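Long-range contacts in outer membrane protein Omp121 (Bacteroides thetaiotaomicron, PDB 5FQ8), which probably imports a substrate across the outer membrane as a TonB-dependent receptor, and binds calcium and magnesium ions: residues 826-831 and 898-903; 949-955 and 966-972. All coordinates share one frame; numbering follows the deposited sequence.

Interaction 1 of 2, residues 826-831 and 898-903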
loop_
_atom_site.group_PDB
_atom_site.type_symbol
_atom_site.label_atom_id
_atom_site.label_comp_id
_atom_site.label_asym_id
_atom_site.label_seq_id
_atom_site.Cartn_x
_atom_site.Cartn_y
_atom_site.Cartn_z
ATOM N N GLY B 826 -34.941 23.433 -18.031
ATOM C CA GLY B 826 -33.912 24.435 -18.168
ATOM C C GLY B 826 -32.565 23.964 -17.644
ATOM O O GLY B 826 -32.464 23.101 -16.771
ATOM N N GLY B 827 -31.520 24.559 -18.196
ATOM C CA GLY B 827 -30.170 24.236 -17.809
ATOM C C GLY B 827 -29.525 23.238 -18.744
ATOM O O GLY B 827 -30.102 22.781 -19.731
ATOM N N VAL B 828 -28.293 22.874 -18.400
ATOM C CA VAL B 828 -27.457 22.084 -19.290
ATOM C C VAL B 828 -26.476 21.277 -18.459
ATOM O O VAL B 828 -26.157 21.629 -17.329
ATOM C CB VAL B 828 -26.748 23.012 -20.307
ATOM C CG1 VAL B 828 -25.637 23.767 -19.655
ATOM C CG2 VAL B 828 -26.256 22.244 -21.486
ATOM N N MET B 829 -26.010 20.172 -19.025
ATOM C CA MET B 829 -25.074 19.302 -18.344
ATOM C C MET B 829 -24.178 18.635 -19.375
ATOM O O MET B 829 -24.617 18.363 -20.490
ATOM C CB MET B 829 -25.826 18.254 -17.517
ATOM C CG MET B 829 -26.634 17.281 -18.364
ATOM S SD MET B 829 -27.593 16.085 -17.445
ATOM C CE MET B 829 -26.405 15.499 -16.281
ATOM N N TYR B 830 -22.923 18.378 -19.013
ATOM C CA TYR B 830 -22.046 17.657 -19.924
ATOM C C TYR B 830 -22.446 16.195 -19.988
ATOM O O TYR B 830 -22.667 15.560 -18.956
ATOM C CB TYR B 830 -20.582 17.746 -19.500
ATOM C CG TYR B 830 -19.723 16.819 -20.347
ATOM C CD1 TYR B 830 -19.281 17.217 -21.598
ATOM C CD2 TYR B 830 -19.398 15.530 -19.919
ATOM C CE1 TYR B 830 -18.543 16.383 -22.389
ATOM C CE2 TYR B 830 -18.650 14.685 -20.715
ATOM C CZ TYR B 830 -18.222 15.127 -21.950
ATOM O OH TYR B 830 -17.484 14.316 -22.774
ATOM N N SER B 831 -22.478 15.634 -21.187
ATOM C CA SER B 831 -22.882 14.243 -21.341
ATOM C C SER B 831 -21.861 13.462 -22.152
ATOM O O SER B 831 -21.825 13.586 -23.376
ATOM C CB SER B 831 -24.248 14.149 -21.993
ATOM O OG SER B 831 -24.372 12.872 -22.565
ATOM N N PHE B 898 -21.833 18.777 -26.814
ATOM C CA PHE B 898 -21.969 17.748 -25.807
ATOM C C PHE B 898 -22.409 18.294 -24.471
ATOM O O PHE B 898 -22.511 17.531 -23.516
ATOM C CB PHE B 898 -20.662 16.983 -25.680
ATOM C CG PHE B 898 -20.203 16.387 -26.973
ATOM C CD1 PHE B 898 -20.967 15.440 -27.616
ATOM C CD2 PHE B 898 -19.028 16.789 -27.547
ATOM C CE1 PHE B 898 -20.565 14.899 -28.799
ATOM C CE2 PHE B 898 -18.608 16.248 -28.723
ATOM C CZ PHE B 898 -19.374 15.302 -29.360
ATOM N N LEU B 899 -22.683 19.584 -24.381
ATOM C CA LEU B 899 -23.562 20.085 -23.339
ATOM C C LEU B 899 -25.000 19.813 -23.752
ATOM O O LEU B 899 -25.430 20.222 -24.836
ATOM C CB LEU B 899 -23.324 21.568 -23.111
ATOM C CG LEU B 899 -21.977 21.843 -22.475
ATOM C CD1 LEU B 899 -21.684 23.298 -22.504
ATOM C CD2 LEU B 899 -21.993 21.351 -21.062
ATOM N N VAL B 900 -25.736 19.110 -22.894
ATOM C CA VAL B 900 -27.053 18.574 -23.212
ATOM C C VAL B 900 -28.096 19.183 -22.287
ATOM O O VAL B 900 -27.825 19.443 -21.111
ATOM C CB VAL B 900 -27.027 17.043 -23.101
ATOM C CG1 VAL B 900 -28.416 16.479 -23.065
ATOM C CG2 VAL B 900 -26.251 16.487 -24.255
ATOM N N ASP B 901 -29.292 19.409 -22.831
ATOM C CA ASP B 901 -30.383 20.011 -22.077
ATOM C C ASP B 901 -30.787 19.133 -20.896
ATOM O O ASP B 901 -31.022 17.935 -21.045
ATOM C CB ASP B 901 -31.572 20.240 -23.012
ATOM C CG ASP B 901 -32.604 21.194 -22.446
ATOM O OD1 ASP B 901 -32.834 21.203 -21.223
ATOM O OD2 ASP B 901 -33.204 21.933 -23.246
ATOM N N LYS B 902 -30.899 19.756 -19.728
ATOM C CA LYS B 902 -31.195 19.105 -18.461
ATOM C C LYS B 902 -32.676 18.803 -18.286
ATOM O O LYS B 902 -33.037 18.062 -17.372
ATOM C CB LYS B 902 -30.715 20.005 -17.321
ATOM C CG LYS B 902 -29.782 19.393 -16.310
ATOM C CD LYS B 902 -29.290 20.455 -15.340
ATOM C CE LYS B 902 -28.971 19.891 -13.951
ATOM N NZ LYS B 902 -28.188 18.628 -14.014
ATOM N N SER B 903 -33.523 19.329 -19.159
ATOM C CA SER B 903 -34.956 19.352 -18.927
ATOM C C SER B 903 -35.560 17.973 -19.102
ATOM O O SER B 903 -35.119 17.189 -19.944
ATOM C CB SER B 903 -35.614 20.340 -19.887
ATOM O OG SER B 903 -35.153 21.658 -19.656
#
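Residues 828-831 and 899-901 form a short antiparallel strand pair at the N-terminal end of strand 899-915, which also pairs with 815-825 and 928-941. The short strands' directions differ by 130°, so they are far from exactly antiparallel. Met829 and Val900 make the hydrogen-bonded pair: Met829 N donates to Val900 O (2.9 Å), and Val900 N returns a bond to Met829 O (2.8 Å). Ser831 N extends the pairing to Phe898 O at 3.0 Å. Non-hydrogen-bonded pairs flank Met829-Val900: Val828 with Asp901 and Tyr830 with Leu899. In Val828, CG2 lies opposite the backbone N about the first torsion, which lays it against Leu899 CB; Phe764 of strand 763-766 touches both side chains. The long strand and its antiparallel neighbours belong to the beta-barrel wall of a TonB-dependent receptor, and 828-831 adds a strand beside it. Past the pair, Lys902 N bonds to Gly827 O at 3.1 Å from above the carbonyl plane. The side chains of Lys902 and Met829 cross at about a right angle, with Lys902 CG 4.1 Å from Met829 SD. Asp901 OD1 accepts from Ser903 N (2.9 Å), an Asx turn, and from Ser903 OG (2.8 Å), both from one face of the carboxylate.

Interaction 2 of 2, residues 949-955 and 966-972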
loop_
_atom_site.group_PDB
_atom_site.type_symbol
_atom_site.label_atom_id
_atom_site.label_comp_id
_atom_site.label_asym_id
_atom_site.label_seq_id
_atom_site.Cartn_x
_atom_site.Cartn_y
_atom_site.Cartn_z
ATOM N N ILE B 949 -29.740 10.581 -22.736
ATOM C CA ILE B 949 -29.661 10.235 -21.327
ATOM C C ILE B 949 -30.922 10.609 -20.566
ATOM O O ILE B 949 -31.665 11.516 -20.948
ATOM C CB ILE B 949 -28.477 10.930 -20.647
ATOM C CG1 ILE B 949 -28.641 12.436 -20.764
ATOM C CG2 ILE B 949 -27.198 10.497 -21.249
ATOM C CD1 ILE B 949 -27.783 13.198 -19.808
ATOM N N ASP B 950 -31.142 9.910 -19.466
ATOM C CA ASP B 950 -32.014 10.409 -18.422
ATOM C C ASP B 950 -31.169 11.417 -17.672
ATOM O O ASP B 950 -30.205 11.035 -17.012
ATOM C CB ASP B 950 -32.515 9.280 -17.520
ATOM C CG ASP B 950 -33.103 9.775 -16.208
ATOM O OD1 ASP B 950 -33.223 10.984 -15.976
ATOM O OD2 ASP B 950 -33.458 8.924 -15.384
ATOM N N PRO B 951 -31.487 12.685 -17.750
ATOM C CA PRO B 951 -30.656 13.712 -17.118
ATOM C C PRO B 951 -30.394 13.551 -15.630
ATOM O O PRO B 951 -29.653 14.362 -15.073
ATOM C CB PRO B 951 -31.463 14.981 -17.367
ATOM C CG PRO B 951 -32.145 14.730 -18.612
ATOM C CD PRO B 951 -32.484 13.285 -18.638
ATOM N N GLU B 952 -30.980 12.558 -14.966
ATOM C CA GLU B 952 -30.755 12.388 -13.539
ATOM C C GLU B 952 -29.540 11.487 -13.332
ATOM O O GLU B 952 -29.636 10.333 -12.915
ATOM C CB GLU B 952 -31.995 11.820 -12.868
ATOM C CG GLU B 952 -32.041 12.094 -11.389
ATOM C CD GLU B 952 -33.250 11.517 -10.706
ATOM O OE1 GLU B 952 -34.240 11.230 -11.398
ATOM O OE2 GLU B 952 -33.196 11.351 -9.473
ATOM N N MET B 953 -28.372 12.052 -13.624
ATOM C CA MET B 953 -27.142 11.288 -13.781
ATOM C C MET B 953 -25.938 12.131 -13.398
ATOM O O MET B 953 -25.836 13.285 -13.817
ATOM C CB MET B 953 -26.954 10.845 -15.227
ATOM C CG MET B 953 -27.253 9.431 -15.532
ATOM S SD MET B 953 -26.902 9.243 -17.261
ATOM C CE MET B 953 -27.344 7.548 -17.495
ATOM N N THR B 954 -24.998 11.540 -12.661
ATOM C CA THR B 954 -23.695 12.177 -12.506
ATOM C C THR B 954 -22.595 11.149 -12.343
ATOM O O THR B 954 -22.836 9.969 -12.115
ATOM C CB THR B 954 -23.646 13.124 -11.320
ATOM O OG1 THR B 954 -22.557 14.018 -11.501
ATOM C CG2 THR B 954 -23.435 12.373 -10.040
ATOM N N SER B 955 -21.367 11.629 -12.461
ATOM C CA SER B 955 -20.185 10.869 -12.097
ATOM C C SER B 955 -19.343 11.631 -11.109
ATOM O O SER B 955 -18.223 11.223 -10.818
ATOM C CB SER B 955 -19.352 10.530 -13.321
ATOM O OG SER B 955 -19.981 9.503 -14.041
ATOM N N GLU B 966 -22.491 13.999 -16.558
ATOM C CA GLU B 966 -22.408 12.558 -16.413
ATOM C C GLU B 966 -21.282 12.066 -17.297
ATOM O O GLU B 966 -21.164 12.501 -18.440
ATOM C CB GLU B 966 -23.718 11.897 -16.819
ATOM C CG GLU B 966 -23.546 10.632 -17.638
ATOM C CD GLU B 966 -23.614 10.902 -19.112
ATOM O OE1 GLU B 966 -24.052 11.994 -19.466
ATOM O OE2 GLU B 966 -23.225 10.042 -19.914
ATOM N N TYR B 967 -20.457 11.165 -16.782
ATOM C CA TYR B 967 -19.266 10.741 -17.500
ATOM C C TYR B 967 -19.381 9.262 -17.848
ATOM O O TYR B 967 -18.601 8.435 -17.391
ATOM C CB TYR B 967 -18.003 11.051 -16.700
ATOM C CG TYR B 967 -16.859 11.324 -17.627
ATOM C CD1 TYR B 967 -16.791 12.509 -18.330
ATOM C CD2 TYR B 967 -15.886 10.369 -17.861
ATOM C CE1 TYR B 967 -15.768 12.754 -19.203
ATOM C CE2 TYR B 967 -14.865 10.609 -18.735
ATOM C CZ TYR B 967 -14.818 11.806 -19.403
ATOM O OH TYR B 967 -13.812 12.069 -20.277
ATOM N N THR B 968 -20.316 8.964 -18.744
ATOM C CA THR B 968 -20.794 7.613 -19.011
ATOM C C THR B 968 -21.160 6.903 -17.719
ATOM O O THR B 968 -20.797 5.754 -17.483
ATOM C CB THR B 968 -19.802 6.783 -19.819
ATOM O OG1 THR B 968 -18.478 7.015 -19.356
ATOM C CG2 THR B 968 -19.891 7.149 -21.258
ATOM N N ALA B 969 -21.893 7.613 -16.874
ATOM C CA ALA B 969 -22.644 6.966 -15.815
ATOM C C ALA B 969 -23.488 5.853 -16.402
ATOM O O ALA B 969 -23.860 5.885 -17.572
ATOM C CB ALA B 969 -23.536 7.970 -15.104
ATOM N N ASN B 970 -23.773 4.851 -15.589
ATOM C CA ASN B 970 -24.544 3.731 -16.084
ATOM C C ASN B 970 -25.970 4.167 -16.412
ATOM O O ASN B 970 -26.492 5.103 -15.810
ATOM C CB ASN B 970 -24.565 2.621 -15.049
ATOM C CG ASN B 970 -23.206 2.073 -14.765
ATOM O OD1 ASN B 970 -22.397 1.883 -15.657
ATOM N ND2 ASN B 970 -22.943 1.809 -13.503
ATOM N N PRO B 971 -26.617 3.508 -17.365
ATOM C CA PRO B 971 -27.986 3.881 -17.725
ATOM C C PRO B 971 -28.911 3.864 -16.521
ATOM O O PRO B 971 -28.774 3.030 -15.631
ATOM C CB PRO B 971 -28.381 2.806 -18.736
ATOM C CG PRO B 971 -27.132 2.287 -19.261
ATOM C CD PRO B 971 -26.123 2.392 -18.177
ATOM N N SER B 972 -29.855 4.798 -16.500
ATOM C CA SER B 972 -30.847 4.801 -15.439
ATOM C C SER B 972 -31.854 3.692 -15.671
ATOM O O SER B 972 -31.992 3.159 -16.770
ATOM C CB SER B 972 -31.553 6.145 -15.345
ATOM O OG SER B 972 -32.548 6.281 -16.336
#
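Ile949 sets its CG2 and CD1 methyls against Glu966 OE1, each 3.9 Å from that oxygen, and the two side chains run obliquely to one another. At Asp950 the two carboxylate oxygens serve different partners. OD2 accepts from Ser972 OG at 3.0 Å through its anti lone pair, whereas OD1 takes Glu952 N at 2.9 Å from above the carboxylate plane, which makes an Asx turn, and also meets Lys906 in a salt bridge. With an alanine here, Ser972 OG would probably lose its acceptor, the turn its side-chain brace and Lys906 one of its anionic partners. Met953 carries the middle of the contact. Its chain is extended beyond CG (chi2 -179°, chi3 -178°) and lies alongside Glu966, with SD 3.7 Å from Glu966 CG. CG faces Ala969 CB at 4.0 Å, CE ends beside Pro971 CA, and 966-972 curves around the Met953 side chain from Glu966 to Pro971. Thr954 O then meets Ala969 CB at 3.7 Å, while the Thr954 backbone is hydrogen-bonded to that of Thr76. Ser955 OG accepts from Tyr967 N (3.2 Å, 150° at the hydrogen). Both segments lie in the long connection between strands 928-941 and 973-983; its bonds to Ser75, Thr76 and Asp79 join it to the plug, the domain that TonB-dependent receptors hold within their barrel.

The two contacts follow one another in sequence, yet their centres lie about 11 Å apart and they touch directly. Strand 828-831 joins them: it pairs antiparallel with 899-901 and parallel with 965-966, and a probable hydrogen bond from Glu966 N to Tyr830 O (2.9 Å) marks the second pairing. Side-chain carbons also pack on backbone carbonyls: Met829 CE lies 3.4 Å from Met953 O and Pro951 CB 3.5 Å from Lys902 O. Interaction 1 is away from the known sites. Interaction 2 comes nearer one: the side chain of Asn970 is about 4 Å from that of the calcium-binding residue Ile283 and about 10 Å from a bound calcium ion.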